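PDB 3JX8: putative lipoprotein from Parabacteroides distasonis ATCC 8503, which is of unknown function but is a putative lipid-binding lipoprotein whose adhesin-like head domain suggests a role in cell adhesion. Local coordinates for residues A[27-32]-A[68-73]; A[48-53]-A[85-90]; A[107-112]-A[128-133]; A[160-165]-A[179-184]; A[194-199]-A[213-218]. All blocks are in the same frame, centred on the assembly; numbering follows the deposited sequence.

How the interactions relate
Interactions 3, 4 and 5 each join successive coils of the same beta-solenoid, whereas interactions 1 and 2 lie at its N-terminal end, where the strand order is less regular. Interactions 1 and 4 lie on one long sheet, which interaction 5 also reaches through strand 217-223. Interactions 3 and 4 pair strands in exact parallel register, with a buried, greasy inner face and a more exposed, mostly polar outer one; interaction 5 sits at more exposed corners, slips by one residue in a beta bulge and holds a sulfate. Interaction 2 is antiparallel and relies on a carboxylate. Tyr89 of interaction 2 packs on Ile68 and Ala32 of interaction 1, and Ala180 N of interaction 4 probably bonds to Lys199 O of interaction 5.

Interaction 1 (A[27-32]-A[68-73]); sequences TFVGSA and IYPKSI
Thr27 meets Ile68 through the backbone: Ile68 N donates to Thr27 O over 3.0 Å, in a nearly straight bond (171°). Thr27 CG2 also comes near the Tyr69 ring, in an oblique and loose approach.

Phe28 is the parallel bridge partner of Ile68, and both side chains go to the same buried face of the sheet. With CG anti to the backbone N (chi1 166°), the phenyl ring lies beside its own carbonyl carbon, and its CD1 stands 4.2 Å from Ile68 CG2. Ile68 O lies at the ring's edge, near its plane, and takes a CA-H contact from Phe28 CA at 3.4 Å. Phe34 also meets the Phe28 ring edge-to-face.

Val29 N donates to that same Ile68 O over 2.9 Å. The Val29 side chain is directed at the other strand, where Val29 CB touches Tyr69 CB at 3.6 Å, the two side chains crossing obliquely. Val29 CG1 reaches on to Pro70 CD at 4.0 Å, while the Tyr69 ring swings away from the contact. The second subunit also packs here, Met241 of that chain on Thr27 and Gly242 of that chain on Val29.

Beyond Gly30 the chain leaves this partner; Ala32 bonds to Ser108. The strand axes, 36° apart, have already begun to diverge. Within these segments two backbone bonds hold the pair, while the side chains add purely apolar touches, where strands 25-29 and 65-70 join near the N-terminal end of the beta-solenoid.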
# COMPACT_ATOMS: atom_id res chain seq x y z
N THR A 27 14.50 9.59 -13.54
CA THR A 27 13.05 9.69 -13.57
C THR A 27 12.64 9.27 -14.96
O THR A 27 12.93 9.99 -15.92
CB THR A 27 12.57 11.14 -13.38
OG1 THR A 27 12.90 11.54 -12.07
CG2 THR A 27 11.07 11.24 -13.54
N PHE A 28 11.97 8.14 -15.09
CA PHE A 28 11.58 7.58 -16.39
C PHE A 28 10.11 7.29 -16.40
O PHE A 28 9.66 6.44 -15.64
CB PHE A 28 12.34 6.29 -16.63
CG PHE A 28 11.79 5.46 -17.76
CD1 PHE A 28 11.46 6.04 -18.98
CD2 PHE A 28 11.67 4.09 -17.62
CE1 PHE A 28 10.95 5.27 -20.03
CE2 PHE A 28 11.16 3.29 -18.66
CZ PHE A 28 10.81 3.90 -19.87
N VAL A 29 9.35 7.96 -17.24
CA VAL A 29 7.93 7.70 -17.35
C VAL A 29 7.69 7.28 -18.77
O VAL A 29 8.06 8.00 -19.72
CB VAL A 29 7.12 8.98 -17.11
CG1 VAL A 29 5.60 8.71 -17.34
CG2 VAL A 29 7.49 9.59 -15.75
N GLY A 30 7.02 6.15 -18.96
CA GLY A 30 6.68 5.71 -20.30
C GLY A 30 6.83 4.23 -20.54
O GLY A 30 7.09 3.44 -19.62
N SER A 31 6.67 3.86 -21.81
CA SER A 31 6.54 2.47 -22.23
C SER A 31 7.78 1.91 -22.90
O SER A 31 7.74 0.80 -23.41
CB SER A 31 5.36 2.32 -23.20
OG SER A 31 5.62 2.97 -24.44
N ALA A 32 8.89 2.65 -22.86
CA ALA A 32 10.11 2.23 -23.57
C ALA A 32 10.70 0.95 -22.98
O ALA A 32 10.48 0.63 -21.82
CB ALA A 32 11.16 3.33 -23.54
N ILE A 68 13.29 11.47 -18.45
CA ILE A 68 12.67 11.06 -19.71
C ILE A 68 11.18 10.86 -19.44
O ILE A 68 10.78 9.94 -18.72
CB ILE A 68 13.31 9.77 -20.30
CG1 ILE A 68 14.77 10.06 -20.67
CG2 ILE A 68 12.53 9.25 -21.55
CD1 ILE A 68 15.57 8.84 -21.14
N TYR A 69 10.34 11.72 -20.00
CA TYR A 69 8.91 11.58 -19.81
C TYR A 69 8.15 12.42 -20.81
O TYR A 69 8.71 13.38 -21.36
CB TYR A 69 8.53 11.99 -18.38
CG TYR A 69 9.04 13.34 -17.98
CD1 TYR A 69 8.36 14.47 -18.34
CD2 TYR A 69 10.18 13.48 -17.22
CE1 TYR A 69 8.80 15.72 -18.00
CE2 TYR A 69 10.64 14.76 -16.86
CZ TYR A 69 9.94 15.86 -17.27
OH TYR A 69 10.34 17.13 -16.95
N PRO A 70 6.87 12.06 -21.08
CA PRO A 70 6.05 12.89 -21.96
C PRO A 70 5.85 14.27 -21.39
O PRO A 70 5.69 14.42 -20.18
CB PRO A 70 4.73 12.14 -22.03
CG PRO A 70 5.05 10.75 -21.62
CD PRO A 70 6.14 10.87 -20.62
N LYS A 71 5.88 15.28 -22.26
CA LYS A 71 5.59 16.63 -21.84
C LYS A 71 4.16 16.77 -21.31
O LYS A 71 3.25 16.01 -21.68
CB LYS A 71 5.75 17.60 -23.01
CG LYS A 71 7.17 17.78 -23.51
CD LYS A 71 7.20 18.77 -24.68
CE LYS A 71 8.61 18.80 -25.28
NZ LYS A 71 8.74 19.68 -26.46
N SER A 72 3.98 17.79 -20.47
CA SER A 72 2.66 18.29 -20.13
C SER A 72 1.95 18.77 -21.35
O SER A 72 2.57 19.34 -22.25
CB SER A 72 2.74 19.49 -19.20
OG SER A 72 3.29 19.13 -17.97
N ILE A 73 0.64 18.61 -21.36
CA ILE A 73 -0.13 19.08 -22.48
C ILE A 73 -0.02 20.61 -22.60
O ILE A 73 -0.18 21.34 -21.63
CB ILE A 73 -1.59 18.62 -22.42
CG1 ILE A 73 -1.62 17.08 -22.42
CG2 ILE A 73 -2.35 19.18 -23.63
CD1 ILE A 73 -3.00 16.44 -22.57

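Interaction 2 (A[48-53]-A[85-90]); sequences TIDENL and RPTVYK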
# COMPACT_ATOMS: atom_id res chain seq x y z
N THR A 48 15.48 6.02 -29.27
CA THR A 48 14.88 5.69 -30.55
C THR A 48 13.36 5.69 -30.38
O THR A 48 12.81 4.94 -29.57
CB THR A 48 15.34 4.32 -31.02
OG1 THR A 48 16.78 4.31 -31.12
CG2 THR A 48 14.71 3.96 -32.40
N ILE A 49 12.68 6.52 -31.15
CA ILE A 49 11.21 6.58 -31.11
C ILE A 49 10.73 7.11 -32.47
O ILE A 49 11.53 7.71 -33.23
CB ILE A 49 10.73 7.48 -29.90
CG1 ILE A 49 9.27 7.18 -29.53
CG2 ILE A 49 10.96 8.99 -30.16
CD1 ILE A 49 8.86 7.71 -28.15
N ASP A 50 9.46 6.89 -32.79
CA ASP A 50 8.88 7.49 -33.97
C ASP A 50 9.27 8.98 -34.00
O ASP A 50 9.15 9.69 -33.00
CB ASP A 50 7.36 7.34 -34.01
CG ASP A 50 6.91 5.88 -33.89
OD1 ASP A 50 7.11 5.31 -32.80
OD2 ASP A 50 6.35 5.30 -34.85
N GLU A 51 9.74 9.44 -35.16
CA GLU A 51 10.34 10.76 -35.29
C GLU A 51 9.40 11.86 -34.78
O GLU A 51 9.85 12.86 -34.20
CB GLU A 51 10.75 11.05 -36.74
CG GLU A 51 9.59 11.13 -37.71
CD GLU A 51 10.00 11.15 -39.18
OE1 GLU A 51 11.17 11.48 -39.53
OE2 GLU A 51 9.09 10.87 -39.99
N ASN A 52 8.11 11.69 -34.98
CA ASN A 52 7.15 12.71 -34.57
C ASN A 52 6.99 12.83 -33.04
O ASN A 52 6.61 13.88 -32.55
CB ASN A 52 5.81 12.49 -35.27
CG ASN A 52 5.15 11.19 -34.88
OD1 ASN A 52 5.79 10.14 -34.86
ND2 ASN A 52 3.86 11.25 -34.58
N LEU A 53 7.33 11.80 -32.28
CA LEU A 53 7.08 11.81 -30.85
C LEU A 53 8.15 12.58 -30.02
O LEU A 53 7.87 12.99 -28.89
CB LEU A 53 6.92 10.37 -30.36
CG LEU A 53 5.72 9.63 -30.97
CD1 LEU A 53 5.56 8.21 -30.36
CD2 LEU A 53 4.42 10.47 -30.84
N ARG A 85 1.75 6.96 -28.28
CA ARG A 85 1.64 5.59 -28.75
C ARG A 85 2.72 5.33 -29.80
O ARG A 85 2.45 5.43 -31.00
CB ARG A 85 0.25 5.33 -29.36
CG ARG A 85 -0.91 5.68 -28.46
CD ARG A 85 -0.93 4.88 -27.20
NE ARG A 85 -2.09 5.25 -26.40
CZ ARG A 85 -3.35 4.83 -26.60
NH1 ARG A 85 -3.66 3.99 -27.57
NH2 ARG A 85 -4.32 5.25 -25.80
N PRO A 86 3.95 5.03 -29.35
CA PRO A 86 5.02 4.74 -30.29
C PRO A 86 4.86 3.39 -30.96
O PRO A 86 4.21 2.52 -30.42
CB PRO A 86 6.28 4.76 -29.41
CG PRO A 86 5.83 4.54 -28.07
CD PRO A 86 4.45 5.08 -27.97
N THR A 87 5.43 3.25 -32.15
CA THR A 87 5.55 1.95 -32.80
C THR A 87 6.87 1.29 -32.36
O THR A 87 6.98 0.09 -32.41
CB THR A 87 5.44 2.04 -34.33
OG1 THR A 87 6.51 2.81 -34.86
CG2 THR A 87 4.12 2.68 -34.73
N VAL A 88 7.84 2.08 -31.89
CA VAL A 88 9.13 1.57 -31.41
C VAL A 88 9.57 2.56 -30.37
O VAL A 88 9.42 3.76 -30.58
CB VAL A 88 10.24 1.63 -32.52
CG1 VAL A 88 11.56 1.03 -32.01
CG2 VAL A 88 9.81 0.91 -33.76
N TYR A 89 10.13 2.11 -29.25
CA TYR A 89 10.60 3.03 -28.22
C TYR A 89 11.64 2.33 -27.39
O TYR A 89 11.33 1.42 -26.62
CB TYR A 89 9.42 3.54 -27.39
CG TYR A 89 9.71 4.68 -26.42
CD1 TYR A 89 10.92 5.40 -26.44
CD2 TYR A 89 8.75 5.06 -25.50
CE1 TYR A 89 11.14 6.43 -25.54
CE2 TYR A 89 8.98 6.11 -24.61
CZ TYR A 89 10.17 6.78 -24.63
OH TYR A 89 10.36 7.82 -23.77
N LYS A 90 12.90 2.72 -27.61
CA LYS A 90 14.06 2.10 -26.98
C LYS A 90 14.95 3.20 -26.44
O LYS A 90 15.14 4.25 -27.10
CB LYS A 90 14.85 1.27 -27.98
CG LYS A 90 14.09 0.10 -28.53
CD LYS A 90 14.95 -0.83 -29.41
CE LYS A 90 15.15 -0.30 -30.80
NZ LYS A 90 16.05 -1.19 -31.61
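Thr48 and Lys90 form an antiparallel hydrogen-bonded pair at the N-terminal end of the beta-solenoid, joining strand 44-50 to strand 89-95. Thr48 N donates to Lys90 O at 2.8 Å, and Lys90 N returns a bond to Thr48 O at 3.0 Å. The same Thr48 O receives a CA-H contact from Tyr89. Out on the side chain, Thr48 OG1 is hydrogen-bonded to Thr15.

The other polar centre is the Asp50 carboxylate, which holds the turn leading into the second strand. Asp50 OD1 accepts from Thr87 N at 2.7 Å, met on its syn side but 23° out of the carboxylate plane, and more weakly from Val88 N at 3.4 Å. Asp50 OD2 takes the Thr87 hydroxyl, in a bond modelled so short that its exact length is doubtful; Gly11 N is a further partner. Thr87 OG1 gets there because it sits between its backbone N and carbonyl carbon (chi1 63°). Several donors on one buried carboxylate would be expected to stabilise its negative charge.

The remaining contacts are apolar. Leu53 CD1 packs on Pro86 CB at 3.7 Å, the side chains crossing at about a right angle, and Ile49 CG1 also meets that carbon, at an oblique angle. The Ile49 and Tyr89 side chains run side by side in the same direction, which sets a CH-pi contact: Ile49 CD1 rides over the centre of the Tyr89 ring, 3.5 Å from its centroid.

Interaction 3 (A[107-112]-A[128-133]); sequences GSFIIS and GNVELR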
# COMPACT_ATOMS: atom_id res chain seq x y z
N GLY A 107 6.53 0.43 -19.17
CA GLY A 107 7.80 0.10 -19.81
C GLY A 107 8.62 -0.96 -19.10
O GLY A 107 8.19 -1.57 -18.10
N SER A 108 9.81 -1.19 -19.62
CA SER A 108 10.69 -2.17 -19.08
C SER A 108 12.08 -1.57 -18.88
O SER A 108 12.65 -0.97 -19.77
CB SER A 108 10.69 -3.36 -20.03
OG SER A 108 11.75 -4.21 -19.73
N PHE A 109 12.60 -1.67 -17.68
CA PHE A 109 13.88 -1.11 -17.34
C PHE A 109 14.81 -2.25 -16.97
O PHE A 109 14.52 -2.96 -16.01
CB PHE A 109 13.73 -0.14 -16.19
CG PHE A 109 14.97 0.60 -15.88
CD1 PHE A 109 16.00 -0.01 -15.17
CD2 PHE A 109 15.12 1.92 -16.30
CE1 PHE A 109 17.15 0.69 -14.85
CE2 PHE A 109 16.29 2.62 -16.01
CZ PHE A 109 17.32 2.00 -15.29
N ILE A 110 15.91 -2.42 -17.70
CA ILE A 110 16.79 -3.60 -17.58
C ILE A 110 18.26 -3.23 -17.40
O ILE A 110 18.78 -2.44 -18.19
CB ILE A 110 16.67 -4.49 -18.85
CG1 ILE A 110 15.19 -4.91 -19.02
CG2 ILE A 110 17.56 -5.73 -18.75
CD1 ILE A 110 14.91 -5.80 -20.24
N ILE A 111 18.90 -3.78 -16.38
CA ILE A 111 20.35 -3.68 -16.15
C ILE A 111 20.90 -5.08 -16.35
O ILE A 111 20.43 -6.02 -15.69
CB ILE A 111 20.70 -3.21 -14.73
CG1 ILE A 111 20.08 -1.86 -14.46
CG2 ILE A 111 22.21 -3.19 -14.52
CD1 ILE A 111 20.52 -1.25 -13.14
N SER A 112 21.88 -5.24 -17.26
CA SER A 112 22.35 -6.58 -17.64
C SER A 112 23.75 -6.98 -17.23
O SER A 112 24.04 -8.17 -17.21
CB SER A 112 22.24 -6.77 -19.15
OG SER A 112 20.89 -6.94 -19.54
N GLY A 128 4.48 -1.99 -15.56
CA GLY A 128 5.76 -2.37 -16.20
C GLY A 128 6.65 -3.33 -15.42
O GLY A 128 6.20 -4.06 -14.55
N ASN A 129 7.93 -3.34 -15.78
CA ASN A 129 8.90 -4.21 -15.13
C ASN A 129 10.30 -3.62 -15.02
O ASN A 129 10.72 -2.80 -15.85
CB ASN A 129 8.96 -5.59 -15.79
CG ASN A 129 9.35 -5.53 -17.23
OD1 ASN A 129 8.57 -5.12 -18.05
ND2 ASN A 129 10.55 -6.00 -17.57
N VAL A 130 10.96 -3.94 -13.92
CA VAL A 130 12.37 -3.69 -13.74
C VAL A 130 13.03 -5.04 -13.56
O VAL A 130 12.55 -5.86 -12.75
CB VAL A 130 12.63 -2.82 -12.53
CG1 VAL A 130 14.12 -2.57 -12.34
CG2 VAL A 130 11.82 -1.54 -12.67
N GLU A 131 14.10 -5.28 -14.33
CA GLU A 131 14.89 -6.49 -14.23
C GLU A 131 16.36 -6.20 -14.04
O GLU A 131 17.00 -5.59 -14.91
CB GLU A 131 14.74 -7.34 -15.48
CG GLU A 131 13.31 -7.56 -15.86
CD GLU A 131 13.16 -8.62 -16.95
OE1 GLU A 131 14.18 -9.21 -17.41
OE2 GLU A 131 11.98 -8.86 -17.33
N LEU A 132 16.89 -6.62 -12.90
CA LEU A 132 18.31 -6.59 -12.63
C LEU A 132 18.82 -7.97 -13.01
O LEU A 132 18.78 -8.90 -12.21
CB LEU A 132 18.59 -6.24 -11.16
CG LEU A 132 17.89 -4.97 -10.67
CD1 LEU A 132 18.30 -4.61 -9.23
CD2 LEU A 132 18.14 -3.83 -11.61
N ARG A 133 19.22 -8.12 -14.26
CA ARG A 133 19.63 -9.42 -14.77
C ARG A 133 21.04 -9.77 -14.41
O ARG A 133 21.37 -10.93 -14.26
CB ARG A 133 19.48 -9.49 -16.29
CG ARG A 133 18.06 -9.30 -16.73
CD ARG A 133 17.94 -9.39 -18.23
NE ARG A 133 16.53 -9.39 -18.65
CZ ARG A 133 16.11 -9.26 -19.92
NH1 ARG A 133 16.98 -9.09 -20.91
NH2 ARG A 133 14.81 -9.29 -20.20
O HOH W 1 20.22 -9.36 -20.59
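Phe109 and Val130 sit opposite each other on two parallel strands, 108-111 and 129-132, that stack as successive coils of a beta-solenoid. The axes are 6° apart, and the register holds from Gly107 with Gly128 to Ser112 with Arg133. Backbone bonds alternate between the strands: Asn129 N to Gly107 O at 2.9 Å comes first, and Arg133 N to Ile111 O at 2.8 Å closes the run.

One face turns to the hydrophobic interior. There Ile111 and Leu132 lie side by side, Ile111 CD1 touching Leu132 CD2 at 3.8 Å, while the Phe109 ring is met obliquely by Val130 CG1.

The outward face is mostly polar. Asn129 ND2 reaches Ser108 OG in a weak bond of 3.1 Å, bent to 125° at the hydrogen. Asn129 manages this with CG placed between its backbone N and carbonyl carbon (chi1 60°), which brings the amide over toward the serine. Next along, Ile110 CD1 covers one face of the Arg133 guanidinium, toward its rim, 3.5 Å from Arg133 NH2.

That guanidinium is positioned from its edge. Glu131, two residues back along the chain, takes both NE and NH2 on the single oxygen OE1, a side-on salt bridge with OE1 close to the guanidinium plane. Farther out, Glu37 accepts from Ser112 N, and a water in the guanidinium plane accepts from Arg133 NH1 and is hydrogen-bonded to Ser112 OG, its oxygen 2.7 Å away.

Interaction 4 (A[160-165]-A[179-184]); sequences NLSCSL and RASFNV
Asn160 and Arg179, on neighbouring coils of the beta-solenoid, both turn CG beside the backbone N (chi1 -58° and -64°), which sends the two side chains the same way, and a bend at chi3 of Arg179 then brings its guanidinium back to the amide. Arg179 NH2 lies 2.7 Å from Asn160 OD1, a weak bond because it is bent, and NE adds a second weak one; the two planes stand 71° apart. A water accepts from Asn160 ND2 and from Arg179 NH2.

The strands, 160-165 and 180-184, run in exact parallel register. The backbone bonds alternate along their length; Cys163 N to Ser181 O (2.8 Å) is the straightest of them.

The inner face is apolar. Phe182, also with CG beside its backbone N, leans across to the first strand: Leu161 CD2 comes obliquely to within 3.7 Å of Phe182 CE1, and Cys163 presents CB and SG to the ring edge, a sulfur-aromatic contact. Ile190, Val173 and Ile210 are among the residues of other strands that pack on Phe182.

On the outer face, Asn183 is tied down by its amide nitrogen. Its OD1 accepts from Asn203 ND2 in the next coil. Cys163 O accepts twice, from Asn183 N in the regular backbone bond and from Asn183 ND2 at 3.3 Å, which approaches from above the carbonyl plane while also donating to Ser181 OG at 3.2 Å.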
# COMPACT_ATOMS: atom_id res chain seq x y z
N ASN A 160 22.26 -5.84 2.74
CA ASN A 160 20.89 -5.44 3.07
C ASN A 160 19.98 -5.41 1.87
O ASN A 160 20.34 -4.84 0.85
CB ASN A 160 20.94 -4.06 3.68
CG ASN A 160 21.80 -4.04 4.90
OD1 ASN A 160 21.39 -4.50 5.97
ND2 ASN A 160 23.02 -3.57 4.74
N LEU A 161 18.80 -5.99 2.01
CA LEU A 161 17.78 -5.96 0.96
C LEU A 161 16.47 -5.53 1.57
O LEU A 161 16.05 -6.07 2.61
CB LEU A 161 17.59 -7.34 0.33
CG LEU A 161 16.42 -7.45 -0.67
CD1 LEU A 161 16.66 -6.60 -1.94
CD2 LEU A 161 16.15 -8.92 -1.05
N SER A 162 15.79 -4.60 0.93
CA SER A 162 14.47 -4.23 1.38
C SER A 162 13.50 -4.19 0.21
O SER A 162 13.75 -3.50 -0.78
CB SER A 162 14.55 -2.86 2.04
OG SER A 162 13.26 -2.38 2.26
N CYS A 163 12.38 -4.91 0.32
CA CYS A 163 11.32 -4.86 -0.70
C CYS A 163 9.97 -4.53 -0.10
O CYS A 163 9.52 -5.23 0.83
CB CYS A 163 11.19 -6.21 -1.40
SG CYS A 163 12.70 -6.82 -2.10
N SER A 164 9.32 -3.53 -0.68
CA SER A 164 7.97 -3.13 -0.32
C SER A 164 7.10 -3.10 -1.57
O SER A 164 7.43 -2.43 -2.57
CB SER A 164 7.96 -1.77 0.31
OG SER A 164 8.86 -1.77 1.39
N LEU A 165 5.98 -3.80 -1.49
CA LEU A 165 5.05 -3.97 -2.59
C LEU A 165 3.69 -3.47 -2.13
O LEU A 165 3.15 -3.94 -1.12
CB LEU A 165 4.97 -5.47 -2.91
CG LEU A 165 3.90 -6.00 -3.86
CD1 LEU A 165 3.78 -5.17 -5.11
CD2 LEU A 165 4.26 -7.46 -4.18
N ARG A 179 20.78 -9.32 5.74
CA ARG A 179 19.48 -8.93 6.30
C ARG A 179 18.51 -8.52 5.22
O ARG A 179 18.87 -7.76 4.32
CB ARG A 179 19.62 -7.79 7.29
CG ARG A 179 20.45 -8.19 8.52
CD ARG A 179 20.59 -7.08 9.51
NE ARG A 179 21.20 -5.94 8.85
CZ ARG A 179 21.19 -4.69 9.30
NH1 ARG A 179 20.61 -4.39 10.46
NH2 ARG A 179 21.78 -3.74 8.58
N ALA A 180 17.28 -9.04 5.32
CA ALA A 180 16.22 -8.79 4.38
C ALA A 180 14.97 -8.31 5.11
O ALA A 180 14.61 -8.78 6.22
CB ALA A 180 15.88 -10.05 3.58
N SER A 181 14.27 -7.38 4.46
CA SER A 181 12.99 -6.93 4.90
C SER A 181 11.99 -7.01 3.71
O SER A 181 12.23 -6.42 2.65
CB SER A 181 13.15 -5.53 5.44
OG SER A 181 11.88 -4.95 5.55
N PHE A 182 10.92 -7.79 3.87
CA PHE A 182 9.90 -8.00 2.84
C PHE A 182 8.52 -7.55 3.30
O PHE A 182 8.00 -8.04 4.32
CB PHE A 182 9.82 -9.47 2.49
CG PHE A 182 11.09 -10.03 1.93
CD1 PHE A 182 11.70 -9.43 0.85
CD2 PHE A 182 11.64 -11.18 2.44
CE1 PHE A 182 12.88 -9.95 0.32
CE2 PHE A 182 12.82 -11.72 1.90
CZ PHE A 182 13.43 -11.09 0.83
N ASN A 183 7.91 -6.65 2.54
CA ASN A 183 6.67 -6.01 2.94
C ASN A 183 5.67 -6.03 1.80
O ASN A 183 6.00 -5.63 0.68
CB ASN A 183 6.94 -4.58 3.34
CG ASN A 183 8.00 -4.48 4.37
OD1 ASN A 183 7.75 -4.66 5.56
ND2 ASN A 183 9.23 -4.26 3.92
N VAL A 184 4.48 -6.54 2.08
CA VAL A 184 3.37 -6.50 1.14
C VAL A 184 2.14 -5.81 1.76
O VAL A 184 1.68 -6.21 2.84
CB VAL A 184 2.99 -7.91 0.69
CG1 VAL A 184 1.79 -7.85 -0.25
CG2 VAL A 184 4.19 -8.57 0.02
O HOH W 2 24.54 -4.36 6.89

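Interaction 5 (A[194-199]-A[213-218]); sequences DCQARK and YATQIL. With SO4 (sulfate ion), chain I.
Arg198 O is gripped by two consecutive backbone amides, Gln216 N at 2.8 Å and Ile217 N at 3.2 Å, both donors lying in its carbonyl plane. This pair of hydrogen bonds to one carbonyl marks a beta bulge: Ala197 pairs with Ala214, but Lys199 pairs with Ile217, so segment 213-218 has one extra residue there. Before the bulge the pairing is parallel, with Ala197 N donating to Tyr213 O at 3.0 Å and Thr215 N to Ala197 O at 2.8 Å. A water bridges the start of the contact, donating to Cys195 O and accepting from Tyr213 N.

These are corners of the beta-solenoid, where each coil leaves one face for the next; strand 209-214 gives way here to strand 217-223. On the short strand between corners, Gln196 lies alongside Tyr213 with CG anti to the backbone N (chi1 -172°), which lays CG over one face of the ring, 3.9 Å from the centroid, in a CH-pi contact. Lys231 makes a cation-pi contact with the same ring.

Arg198 and Lys199 reach outward to a sulfate, probably picked up from the crystallisation liquor. Lys199 runs beside Ile217, its CG lies over a face of the Arg198 guanidinium, and its NZ bonds to two sulfate oxygens, O1 at 2.6 Å and O2 at 2.7 Å. Arg198 offers NH1 and NH2 to the sulfate's O4, both in weak, bent bonds, NH1 at 2.8 Å. Its NE is engaged elsewhere, in a salt bridge with OD1 of Asp178.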
# COMPACT_ATOMS: atom_id res chain seq x y z
N ASP A 194 14.53 -18.43 -3.27
CA ASP A 194 15.95 -18.59 -3.66
C ASP A 194 16.79 -17.38 -3.37
O ASP A 194 17.84 -17.16 -4.00
CB ASP A 194 16.08 -18.98 -5.12
CG ASP A 194 15.40 -20.29 -5.42
OD1 ASP A 194 15.43 -21.22 -4.56
OD2 ASP A 194 14.82 -20.38 -6.54
N CYS A 195 16.34 -16.59 -2.40
CA CYS A 195 17.13 -15.52 -1.87
C CYS A 195 17.44 -15.90 -0.45
O CYS A 195 16.61 -15.76 0.42
CB CYS A 195 16.41 -14.20 -1.95
SG CYS A 195 17.35 -12.91 -1.14
N GLN A 196 18.65 -16.39 -0.21
CA GLN A 196 19.04 -16.85 1.11
C GLN A 196 19.42 -15.69 2.02
O GLN A 196 20.45 -15.06 1.85
CB GLN A 196 20.20 -17.83 1.01
CG GLN A 196 20.54 -18.50 2.31
CD GLN A 196 21.89 -19.20 2.25
OE1 GLN A 196 21.96 -20.41 2.20
NE2 GLN A 196 22.95 -18.42 2.23
N ALA A 197 18.57 -15.45 3.01
CA ALA A 197 18.78 -14.44 4.03
C ALA A 197 19.24 -15.09 5.32
O ALA A 197 18.75 -16.16 5.70
CB ALA A 197 17.51 -13.68 4.29
N ARG A 198 20.16 -14.43 6.03
CA ARG A 198 20.46 -14.85 7.39
C ARG A 198 19.32 -14.44 8.33
O ARG A 198 18.81 -15.28 9.07
CB ARG A 198 21.81 -14.30 7.87
CG ARG A 198 22.16 -14.76 9.28
CD ARG A 198 23.56 -14.31 9.70
NE ARG A 198 23.63 -12.84 9.75
CZ ARG A 198 23.29 -12.07 10.78
NH1 ARG A 198 22.88 -12.59 11.93
NH2 ARG A 198 23.37 -10.75 10.66
N LYS A 199 18.97 -13.16 8.31
CA LYS A 199 17.85 -12.62 9.05
C LYS A 199 16.84 -12.00 8.10
O LYS A 199 17.22 -11.25 7.20
CB LYS A 199 18.31 -11.55 10.03
CG LYS A 199 19.40 -12.03 11.00
CD LYS A 199 19.43 -11.25 12.35
CE LYS A 199 19.80 -9.77 12.20
NZ LYS A 199 20.12 -9.09 13.53
N TYR A 213 13.23 -17.44 2.60
CA TYR A 213 14.26 -18.37 3.03
C TYR A 213 15.19 -17.60 3.95
O TYR A 213 15.91 -16.71 3.51
CB TYR A 213 15.01 -18.88 1.81
CG TYR A 213 16.19 -19.80 2.03
CD1 TYR A 213 16.35 -20.52 3.19
CD2 TYR A 213 17.13 -19.99 1.00
CE1 TYR A 213 17.42 -21.38 3.36
CE2 TYR A 213 18.19 -20.85 1.14
CZ TYR A 213 18.33 -21.55 2.32
OH TYR A 213 19.38 -22.41 2.50
N ALA A 214 15.12 -17.92 5.25
CA ALA A 214 15.92 -17.29 6.30
C ALA A 214 16.60 -18.43 7.05
O ALA A 214 15.98 -19.43 7.37
CB ALA A 214 15.05 -16.44 7.26
N THR A 215 17.89 -18.27 7.30
CA THR A 215 18.66 -19.34 7.94
C THR A 215 18.75 -19.19 9.46
O THR A 215 18.82 -20.19 10.16
CB THR A 215 20.07 -19.46 7.34
OG1 THR A 215 20.79 -18.26 7.60
CG2 THR A 215 19.98 -19.69 5.82
N GLN A 216 18.72 -17.96 9.97
CA GLN A 216 18.92 -17.77 11.41
C GLN A 216 17.71 -17.18 12.17
O GLN A 216 17.28 -17.74 13.16
CB GLN A 216 20.13 -16.91 11.60
CG GLN A 216 20.59 -16.81 13.02
CD GLN A 216 21.79 -15.90 13.12
OE1 GLN A 216 22.79 -16.10 12.43
NE2 GLN A 216 21.67 -14.87 13.95
N ILE A 217 17.21 -16.04 11.70
CA ILE A 217 16.10 -15.34 12.36
C ILE A 217 15.04 -14.99 11.31
O ILE A 217 15.35 -14.47 10.24
CB ILE A 217 16.58 -14.01 12.99
CG1 ILE A 217 17.67 -14.24 14.04
CG2 ILE A 217 15.44 -13.25 13.61
CD1 ILE A 217 17.18 -14.99 15.26
N LEU A 218 13.78 -15.26 11.65
CA LEU A 218 12.63 -14.90 10.83
C LEU A 218 11.59 -14.27 11.72
O LEU A 218 11.13 -14.87 12.71
CB LEU A 218 12.03 -16.11 10.09
CG LEU A 218 10.76 -15.85 9.26
CD1 LEU A 218 11.01 -14.78 8.13
CD2 LEU A 218 10.25 -17.20 8.67
S SO4 I . 23.04 -9.92 14.54
O1 SO4 I . 21.79 -10.64 14.72
O2 SO4 I . 22.76 -8.57 14.07
O3 SO4 I . 23.76 -9.93 15.81
O4 SO4 I . 23.89 -10.62 13.60
O HOH W 3 14.21 -15.02 1.35